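Local coordinates for protein RNA methyltransferase, TrmH family (Porphyromonas gingivalis, PDB 2I6D) that probably binds RNA and transfers a methyl group to it, as a putative RNA methyltransferase of the knotted TrmH (SpoU) family, at residues F12-S15 against L16-R19; Y21-R24 against E25-F28; S239-V242 against A243-T246. All blocks are in the same frame, centred on the assembly; numbering follows the deposited sequence.

Interaction 1 (F12-S15 against L16-R19)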
ATOM      1  N   PHE A  12      12.140  11.288 -18.236  1.00 28.13           N
ATOM      2  CA  PHE A  12      10.965  11.365 -17.373  1.00 27.70           C
ATOM      3  C   PHE A  12      10.571  10.007 -16.782  1.00 28.15           C
ATOM      4  O   PHE A  12      10.436   9.882 -15.565  1.00 27.55           O
ATOM      5  CB  PHE A  12       9.786  11.970 -18.152  1.00 28.40           C
ATOM      6  CG  PHE A  12       8.490  11.910 -17.422  1.00 29.07           C
ATOM      7  CD1 PHE A  12       8.218  12.821 -16.402  1.00 31.22           C
ATOM      8  CD2 PHE A  12       7.531  10.940 -17.750  1.00 30.96           C
ATOM      9  CE1 PHE A  12       7.009  12.766 -15.709  1.00 32.24           C
ATOM     10  CE2 PHE A  12       6.323  10.884 -17.068  1.00 28.63           C
ATOM     11  CZ  PHE A  12       6.064  11.803 -16.045  1.00 29.94           C
ATOM     12  N   LEU A  13      10.377   9.006 -17.648  1.00 27.05           N
ATOM     13  CA  LEU A  13      10.047   7.647 -17.211  1.00 28.26           C
ATOM     14  C   LEU A  13      11.053   7.096 -16.182  1.00 28.30           C
ATOM     15  O   LEU A  13      10.663   6.510 -15.143  1.00 28.14           O
ATOM     16  CB  LEU A  13       9.928   6.711 -18.429  1.00 27.20           C
ATOM     17  CG  LEU A  13       8.616   6.896 -19.203  1.00 28.09           C
ATOM     18  CD1 LEU A  13       8.770   6.335 -20.597  1.00 28.87           C
ATOM     19  CD2 LEU A  13       7.381   6.233 -18.449  1.00 28.59           C
ATOM     20  N   ARG A  14      12.338   7.281 -16.461  1.00 27.85           N
ATOM     21  CA  ARG A  14      13.394   6.747 -15.566  1.00 27.80           C
ATOM     22  C   ARG A  14      13.425   7.462 -14.211  1.00 27.21           C
ATOM     23  O   ARG A  14      13.741   6.861 -13.201  1.00 26.35           O
ATOM     24  CB  ARG A  14      14.768   6.819 -16.238  1.00 28.38           C
ATOM     25  CG  ARG A  14      14.904   5.885 -17.454  1.00 28.33           C
ATOM     26  CD  ARG A  14      16.247   6.058 -18.193  1.00 29.68           C
ATOM     27  NE  ARG A  14      17.401   5.840 -17.328  1.00 32.14           N
ATOM     28  CZ  ARG A  14      17.825   4.645 -16.931  1.00 34.42           C
ATOM     29  NH1 ARG A  14      17.204   3.534 -17.338  1.00 34.17           N
ATOM     30  NH2 ARG A  14      18.883   4.559 -16.133  1.00 34.26           N
ATOM     31  N   SER A  15      13.083   8.750 -14.202  1.00 27.16           N
ATOM     32  CA  SER A  15      13.142   9.563 -12.992  1.00 26.78           C
ATOM     33  C   SER A  15      12.150   9.061 -11.934  1.00 26.76           C
ATOM     34  O   SER A  15      12.360   9.269 -10.738  1.00 25.93           O
ATOM     35  CB  SER A  15      12.854  11.030 -13.322  1.00 26.90           C
ATOM     36  OG  SER A  15      11.463  11.206 -13.563  1.00 26.63           O
ATOM     37  N   LEU A  16      11.087   8.373 -12.359  1.00 26.92           N
ATOM     38  CA  LEU A  16      10.014   8.025 -11.415  1.00 27.25           C
ATOM     39  C   LEU A  16      10.367   6.877 -10.461  1.00 27.78           C
ATOM     40  O   LEU A  16       9.625   6.591  -9.501  1.00 28.12           O
ATOM     41  CB  LEU A  16       8.708   7.722 -12.164  1.00 28.05           C
ATOM     42  CG  LEU A  16       8.183   8.885 -13.005  1.00 26.75           C
ATOM     43  CD1 LEU A  16       6.941   8.433 -13.794  1.00 26.27           C
ATOM     44  CD2 LEU A  16       7.915  10.184 -12.190  1.00 27.35           C
ATOM     45  N   ARG A  17      11.503   6.239 -10.701  1.00 28.20           N
ATOM     46  CA  ARG A  17      12.024   5.286  -9.741  1.00 28.72           C
ATOM     47  C   ARG A  17      12.561   5.966  -8.450  1.00 29.45           C
ATOM     48  O   ARG A  17      12.822   5.284  -7.454  1.00 29.72           O
ATOM     49  CB  ARG A  17      13.107   4.433 -10.367  1.00 28.90           C
ATOM     50  CG  ARG A  17      14.451   5.109 -10.562  1.00 29.69           C
ATOM     51  CD  ARG A  17      15.231   4.349 -11.642  1.00 34.76           C
ATOM     52  NE  ARG A  17      14.345   4.093 -12.787  1.00 36.22           N
ATOM     53  CZ  ARG A  17      14.604   3.274 -13.811  1.00 39.41           C
ATOM     54  NH1 ARG A  17      15.746   2.596 -13.864  1.00 37.01           N
ATOM     55  NH2 ARG A  17      13.707   3.136 -14.792  1.00 36.85           N
ATOM     56  N   GLU A  18      12.728   7.290  -8.484  1.00 29.00           N
ATOM     57  CA  GLU A  18      13.196   8.051  -7.319  1.00 30.49           C
ATOM     58  C   GLU A  18      12.047   8.806  -6.676  1.00 29.95           C
ATOM     59  O   GLU A  18      11.279   9.483  -7.375  1.00 30.41           O
ATOM     60  CB  GLU A  18      14.261   9.070  -7.726  1.00 30.00           C
ATOM     61  CG  GLU A  18      15.464   8.491  -8.445  1.00 32.64           C
ATOM     62  CD  GLU A  18      16.340   9.575  -9.108  1.00 32.98           C
ATOM     63  OE1 GLU A  18      16.824  10.474  -8.395  1.00 33.82           O
ATOM     64  OE2 GLU A  18      16.522   9.524 -10.354  1.00 38.82           O
ATOM     65  N   ARG A  19      11.943   8.730  -5.351  1.00 29.64           N
ATOM     66  CA  ARG A  19      10.881   9.431  -4.629  1.00 29.35           C
ATOM     67  C   ARG A  19      10.871  10.938  -4.944  1.00 28.90           C
ATOM     68  O   ARG A  19       9.807  11.556  -5.089  1.00 28.63           O
ATOM     69  CB  ARG A  19      11.042   9.217  -3.117  1.00 30.01           C
ATOM     70  CG  ARG A  19      10.164  10.130  -2.310  1.00 31.51           C
ATOM     71  CD  ARG A  19       9.840   9.588  -0.937  1.00 36.69           C
ATOM     72  NE  ARG A  19       8.850  10.439  -0.274  1.00 37.72           N
ATOM     73  CZ  ARG A  19       7.539  10.418  -0.518  1.00 39.29           C
ATOM     74  NH1 ARG A  19       6.745  11.248   0.139  1.00 40.51           N
ATOM     75  NH2 ARG A  19       7.017   9.583  -1.416  1.00 39.88           N
TER
HETATM   76  O   HOH W   1      11.496   4.401 -13.720  1.00 36.21           O
HETATM   77  O   HOH W   2      16.425   7.523 -12.142  1.00 52.32           O
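Leu-16 and Phe-12 meet where helix 7-15 runs out into a type I beta turn, Ser-15 to Glu-18, within the region resembling an MRM3-like substrate-binding domain. This is the close-packed side of the contact. CD1 of Leu-16 lies 4.1 Å from CE2 and equally near CZ of the Phe-12 ring, approaching it obliquely, while CG of Leu-16 rests 3.6 Å from the carbonyl O of Phe-12. Both side chains, with Leu-13, press on Val-90 of strand 87-92, so the helix end is laid against the sheet. Ser-15 borders this patch: its OG, set between its own backbone N and carbonyl carbon (chi1 75°), is turned back along the helix and donates to O of Phe-12 at 2.6 Å. The turn itself is closed by Glu-18 N, which binds Ser-15 O at 3.0 Å from above the carbonyl plane.

The other side is looser, polar and wet. Arg-14 and Arg-17 run alongside each other, pointing the same way, with guanidinium planes 52° apart; CB of Arg-14 sits over one face of the Arg-17 group, near its rim. The NH1 atoms of Arg-14 and Arg-17 are 3.9 Å apart, like charges that would probably repel; NH1 of Arg-14 is held by a hydrogen bond to O of Arg-77. A water links O of Arg-14 to OE2 of Glu-18, donating to both. Another, at the edge of the Arg-17 guanidinium and in its plane, accepts from NH2 of Arg-17 at 2.8 Å and donates to Leu-13 O at 2.7 Å.

Interaction 2 (Y21-R24 against E25-F28)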
ATOM      1  N   TYR A  21      11.508  12.533  -7.620  1.00 27.00           N
ATOM      2  CA  TYR A  21      10.839  12.863  -8.861  1.00 27.47           C
ATOM      3  C   TYR A  21       9.364  12.485  -8.895  1.00 27.99           C
ATOM      4  O   TYR A  21       8.568  13.179  -9.538  1.00 27.75           O
ATOM      5  CB  TYR A  21      11.620  12.322 -10.063  1.00 27.88           C
ATOM      6  CG  TYR A  21      12.940  13.061 -10.186  1.00 27.43           C
ATOM      7  CD1 TYR A  21      12.977  14.386 -10.627  1.00 28.44           C
ATOM      8  CD2 TYR A  21      14.140  12.461  -9.808  1.00 26.70           C
ATOM      9  CE1 TYR A  21      14.164  15.077 -10.722  1.00 27.77           C
ATOM     10  CE2 TYR A  21      15.349  13.157  -9.903  1.00 27.59           C
ATOM     11  CZ  TYR A  21      15.346  14.457 -10.366  1.00 27.45           C
ATOM     12  OH  TYR A  21      16.514  15.161 -10.447  1.00 28.76           O
ATOM     13  N   ARG A  22       8.989  11.427  -8.173  1.00 27.98           N
ATOM     14  CA  ARG A  22       7.573  11.099  -8.022  1.00 29.02           C
ATOM     15  C   ARG A  22       6.868  12.272  -7.369  1.00 30.15           C
ATOM     16  O   ARG A  22       5.785  12.645  -7.806  1.00 30.90           O
ATOM     17  CB  ARG A  22       7.354   9.820  -7.212  1.00 29.52           C
ATOM     18  CG  ARG A  22       7.840   8.570  -7.942  1.00 29.09           C
ATOM     19  CD  ARG A  22       7.264   7.279  -7.317  1.00 30.15           C
ATOM     20  NE  ARG A  22       7.790   7.032  -5.973  1.00 27.89           N
ATOM     21  CZ  ARG A  22       8.956   6.447  -5.709  1.00 27.89           C
ATOM     22  NH1 ARG A  22       9.747   6.049  -6.694  1.00 28.35           N
ATOM     23  NH2 ARG A  22       9.328   6.264  -4.450  1.00 28.43           N
ATOM     24  N   LEU A  23       7.513  12.871  -6.363  1.00 30.17           N
ATOM     25  CA  LEU A  23       6.960  14.018  -5.653  1.00 31.09           C
ATOM     26  C   LEU A  23       6.889  15.256  -6.538  1.00 31.18           C
ATOM     27  O   LEU A  23       5.867  15.949  -6.562  1.00 31.37           O
ATOM     28  CB  LEU A  23       7.786  14.341  -4.403  1.00 31.54           C
ATOM     29  CG  LEU A  23       7.631  13.419  -3.196  1.00 32.84           C
ATOM     30  CD1 LEU A  23       8.636  13.806  -2.138  1.00 34.07           C
ATOM     31  CD2 LEU A  23       6.189  13.444  -2.642  1.00 36.61           C
ATOM     32  N   ARG A  24       7.971  15.530  -7.264  1.00 30.54           N
ATOM     33  CA  ARG A  24       8.051  16.743  -8.080  1.00 30.57           C
ATOM     34  C   ARG A  24       7.036  16.686  -9.224  1.00 30.45           C
ATOM     35  O   ARG A  24       6.390  17.694  -9.556  1.00 29.29           O
ATOM     36  CB  ARG A  24       9.455  16.892  -8.641  1.00 30.57           C
ATOM     37  CG  ARG A  24       9.728  18.246  -9.187  1.00 31.16           C
ATOM     38  CD  ARG A  24      11.140  18.376  -9.614  1.00 29.72           C
ATOM     39  NE  ARG A  24      12.042  18.617  -8.493  1.00 29.02           N
ATOM     40  CZ  ARG A  24      13.359  18.715  -8.627  1.00 28.69           C
ATOM     41  NH1 ARG A  24      13.907  18.608  -9.829  1.00 28.90           N
ATOM     42  NH2 ARG A  24      14.123  18.919  -7.568  1.00 28.68           N
ATOM     43  N   GLU A  25       6.910  15.491  -9.806  1.00 29.40           N
ATOM     44  CA  GLU A  25       6.015  15.251 -10.934  1.00 30.36           C
ATOM     45  C   GLU A  25       4.610  14.857 -10.511  1.00 30.01           C
ATOM     46  O   GLU A  25       3.710  14.782 -11.355  1.00 30.52           O
ATOM     47  CB  GLU A  25       6.580  14.147 -11.838  1.00 30.39           C
ATOM     48  CG  GLU A  25       7.911  14.495 -12.523  1.00 31.20           C
ATOM     49  CD  GLU A  25       7.829  15.759 -13.361  1.00 36.01           C
ATOM     50  OE1 GLU A  25       6.754  16.025 -13.949  1.00 37.14           O
ATOM     51  OE2 GLU A  25       8.843  16.490 -13.431  1.00 37.69           O
ATOM     52  N   GLN A  26       4.431  14.588  -9.216  1.00 29.76           N
ATOM     53  CA  GLN A  26       3.180  14.039  -8.691  1.00 29.70           C
ATOM     54  C   GLN A  26       2.738  12.883  -9.578  1.00 29.85           C
ATOM     55  O   GLN A  26       1.606  12.853 -10.068  1.00 29.76           O
ATOM     56  CB  GLN A  26       2.086  15.123  -8.558  1.00 30.03           C
ATOM     57  CG  GLN A  26       2.316  16.078  -7.355  1.00 32.57           C
ATOM     58  CD  GLN A  26       2.262  15.343  -6.006  1.00 36.01           C
ATOM     59  OE1 GLN A  26       1.222  14.791  -5.620  1.00 38.18           O
ATOM     60  NE2 GLN A  26       3.393  15.320  -5.300  1.00 36.86           N
ATOM     61  N   ALA A  27       3.661  11.943  -9.795  1.00 29.33           N
ATOM     62  CA  ALA A  27       3.426  10.821 -10.697  1.00 29.22           C
ATOM     63  C   ALA A  27       4.148   9.546 -10.227  1.00 28.98           C
ATOM     64  O   ALA A  27       5.123   9.608  -9.471  1.00 28.26           O
ATOM     65  CB  ALA A  27       3.873  11.177 -12.105  1.00 28.55           C
ATOM     66  N   PHE A  28       3.670   8.393 -10.679  1.00 28.74           N
ATOM     67  CA  PHE A  28       4.368   7.137 -10.401  1.00 28.28           C
ATOM     68  C   PHE A  28       4.087   6.180 -11.536  1.00 28.62           C
ATOM     69  O   PHE A  28       3.062   6.317 -12.240  1.00 29.53           O
ATOM     70  CB  PHE A  28       3.939   6.545  -9.042  1.00 28.64           C
ATOM     71  CG  PHE A  28       2.518   6.018  -9.017  1.00 27.98           C
ATOM     72  CD1 PHE A  28       2.265   4.664  -9.221  1.00 30.17           C
ATOM     73  CD2 PHE A  28       1.444   6.874  -8.833  1.00 28.22           C
ATOM     74  CE1 PHE A  28       0.961   4.170  -9.189  1.00 29.30           C
ATOM     75  CE2 PHE A  28       0.105   6.378  -8.803  1.00 27.86           C
ATOM     76  CZ  PHE A  28      -0.117   5.027  -8.986  1.00 29.28           C
TER
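Glu-25, Arg-22 and Gln-26 carry most of the contact where helix 19-25 gives way to strand 27-31. Glu-25 closes the last regular turn, its N bonded to O of Tyr-21 at 2.9 Å. Its CB and CG lie against that same carbonyl oxygen, and a bend at chi2 (-57°) folds the chain before the carboxylate, whose OE1 forms a salt bridge with Arg-46. The side chain of Arg-22 begins by packing along the departing chain: CB is 3.2 Å from O of Ala-27, and CD comes to 3.8 Å from CB of Phe-28. Its guanidinium then reaches Asp-140 in a salt bridge and also bonds to the carbonyl of Leu-16. Gln-26 folds back over the helix end and offers NE2 to Leu-23 O at 2.8 Å, in the carbonyl plane and on a lone pair; the acceptor also lies near the amide plane of Gln-26. The backbone N of Gln-26 holds that oxygen only weakly. Ala-27 N reaches Arg-22 O at 3.0 Å, likewise on a lone pair. With positive phi at Gln-26, the C-prime residue, the bonds Ala-27 N to Arg-22 O and Gln-26 N to Leu-23 O make a Schellman motif that ends the helix.

Interaction 3 (S239-V242 against A243-T246)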
ATOM      1  N   SER A 239       8.815 -11.994  18.489  1.00 40.62           N
ATOM      2  CA  SER A 239       7.694 -11.403  17.765  1.00 40.09           C
ATOM      3  C   SER A 239       7.427 -12.104  16.444  1.00 38.45           C
ATOM      4  O   SER A 239       8.331 -12.702  15.872  1.00 38.62           O
ATOM      5  CB  SER A 239       7.941  -9.910  17.514  1.00 40.44           C
ATOM      6  OG  SER A 239       6.791  -9.315  16.943  1.00 44.01           O
ATOM      7  N   LEU A 240       6.180 -12.031  15.974  1.00 36.83           N
ATOM      8  CA  LEU A 240       5.845 -12.522  14.646  1.00 34.98           C
ATOM      9  C   LEU A 240       6.153 -11.428  13.635  1.00 34.27           C
ATOM     10  O   LEU A 240       6.081 -10.251  13.961  1.00 32.99           O
ATOM     11  CB  LEU A 240       4.360 -12.867  14.546  1.00 35.77           C
ATOM     12  CG  LEU A 240       3.879 -14.154  15.215  1.00 35.87           C
ATOM     13  CD1 LEU A 240       2.366 -14.170  15.197  1.00 36.62           C
ATOM     14  CD2 LEU A 240       4.491 -15.381  14.526  1.00 36.56           C
ATOM     15  N   ASN A 241       6.490 -11.829  12.408  1.00 32.61           N
ATOM     16  CA  ASN A 241       6.653 -10.879  11.314  1.00 32.38           C
ATOM     17  C   ASN A 241       5.383  -9.992  11.235  1.00 31.45           C
ATOM     18  O   ASN A 241       4.279 -10.472  11.474  1.00 31.97           O
ATOM     19  CB  ASN A 241       6.890 -11.672  10.020  1.00 33.18           C
ATOM     20  CG  ASN A 241       6.818 -10.795   8.777  1.00 36.62           C
ATOM     21  OD1 ASN A 241       5.742 -10.536   8.266  1.00 38.03           O
ATOM     22  ND2 ASN A 241       7.971 -10.314   8.310  1.00 35.49           N
ATOM     23  N   VAL A 242       5.540  -8.699  10.934  1.00 29.65           N
ATOM     24  CA  VAL A 242       4.383  -7.791  10.956  1.00 29.92           C
ATOM     25  C   VAL A 242       3.289  -8.168   9.938  1.00 29.35           C
ATOM     26  O   VAL A 242       2.115  -7.994  10.210  1.00 28.51           O
ATOM     27  CB  VAL A 242       4.816  -6.289  10.779  1.00 29.92           C
ATOM     28  CG1 VAL A 242       5.536  -6.086   9.455  1.00 30.61           C
ATOM     29  CG2 VAL A 242       3.594  -5.362  10.895  1.00 31.53           C
ATOM     30  N   ALA A 243       3.674  -8.661   8.764  1.00 29.31           N
ATOM     31  CA  ALA A 243       2.666  -9.022   7.763  1.00 28.64           C
ATOM     32  C   ALA A 243       1.910 -10.281   8.229  1.00 29.20           C
ATOM     33  O   ALA A 243       0.717 -10.444   7.967  1.00 29.03           O
ATOM     34  CB  ALA A 243       3.340  -9.252   6.395  1.00 29.40           C
ATOM     35  N   ILE A 244       2.632 -11.210   8.855  1.00 29.09           N
ATOM     36  CA  ILE A 244       2.007 -12.410   9.423  1.00 29.25           C
ATOM     37  C   ILE A 244       0.988 -12.009  10.492  1.00 29.49           C
ATOM     38  O   ILE A 244      -0.165 -12.483  10.484  1.00 29.36           O
ATOM     39  CB  ILE A 244       3.081 -13.387   9.998  1.00 28.96           C
ATOM     40  CG1 ILE A 244       3.955 -13.958   8.866  1.00 30.34           C
ATOM     41  CG2 ILE A 244       2.455 -14.493  10.886  1.00 29.50           C
ATOM     42  CD1 ILE A 244       3.182 -14.941   7.901  1.00 34.12           C
ATOM     43  N   ALA A 245       1.396 -11.126  11.407  1.00 29.86           N
ATOM     44  CA  ALA A 245       0.515 -10.668  12.459  1.00 29.44           C
ATOM     45  C   ALA A 245      -0.700  -9.966  11.845  1.00 30.65           C
ATOM     46  O   ALA A 245      -1.832 -10.179  12.281  1.00 30.28           O
ATOM     47  CB  ALA A 245       1.268  -9.705  13.425  1.00 30.44           C
ATOM     48  N   THR A 246      -0.466  -9.164  10.809  1.00 30.47           N
ATOM     49  CA  THR A 246      -1.574  -8.462  10.147  1.00 31.01           C
ATOM     50  C   THR A 246      -2.616  -9.439   9.576  1.00 30.45           C
ATOM     51  O   THR A 246      -3.819  -9.220   9.699  1.00 29.75           O
ATOM     52  CB  THR A 246      -1.020  -7.556   9.015  1.00 30.62           C
ATOM     53  OG1 THR A 246      -0.122  -6.598   9.576  1.00 31.64           O
ATOM     54  CG2 THR A 246      -2.144  -6.829   8.269  1.00 32.38           C
TER
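The side chain of Asn-241 caps the NH groups of Ala-243 and Ile-244, making it the N-cap of helix 242-255, the C-terminal helix of the SpoU methylase region. Apolar contacts are few. CB of Asn-241 touches CG1 of Ile-244 at 3.9 Å, and CD2 of Leu-240 comes to 4.3 Å from CG2 of Ile-244, on the exposed side. Ala-243 and Val-242 instead face helix 114-127, while Val-242 and Thr-246 also pack on Leu-205 of strand 201-206.

Hydrogen bonds dominate. OD1 of Asn-241 accepts from Ile-244 N at 3.2 Å, in the carbonyl plane and on a lone pair, and more weakly from Ala-243 N, so one oxygen serves two amides of the first turn. The side chain gets there because CG is anti to the backbone N (chi1 169°), which brings the amide beside the helix start; its ND2 is held in turn by OD1 of Asn-116 on helix 114-127. The main chain takes over with Ala-245 N, which meets Asn-241 O at 3.0 Å, nearly along the C=O axis. Buried Thr-246 completes the polar set by gripping one carbonyl twice: its N at 2.9 Å and its OG1 at 2.7 Å reach Val-242 O from opposite faces of the carbonyl plane.

Overall arrangement
Interactions 1 and 2 are neighbours, their centres 8 Å apart, and follow one another in the chain as the ends of helices 7-15 and 19-25. They meet directly: O of Ser-15 lies 3.2 Å from CB of Tyr-21, and CE1 of Phe-12 is 3.7 Å from OE1 of Glu-25. Both belong to the MRM3-like region, probably concerned with substrate binding. Interaction 3 starts a helix in the SpoU methylase region, across the centre of the chain; its centre is about 31 Å from each of the others, with nearest atoms about 19 Å apart. Beside it, an acetic acid molecule, probably from the crystallisation liquor, lies about 4 Å from the side chain of Val-242.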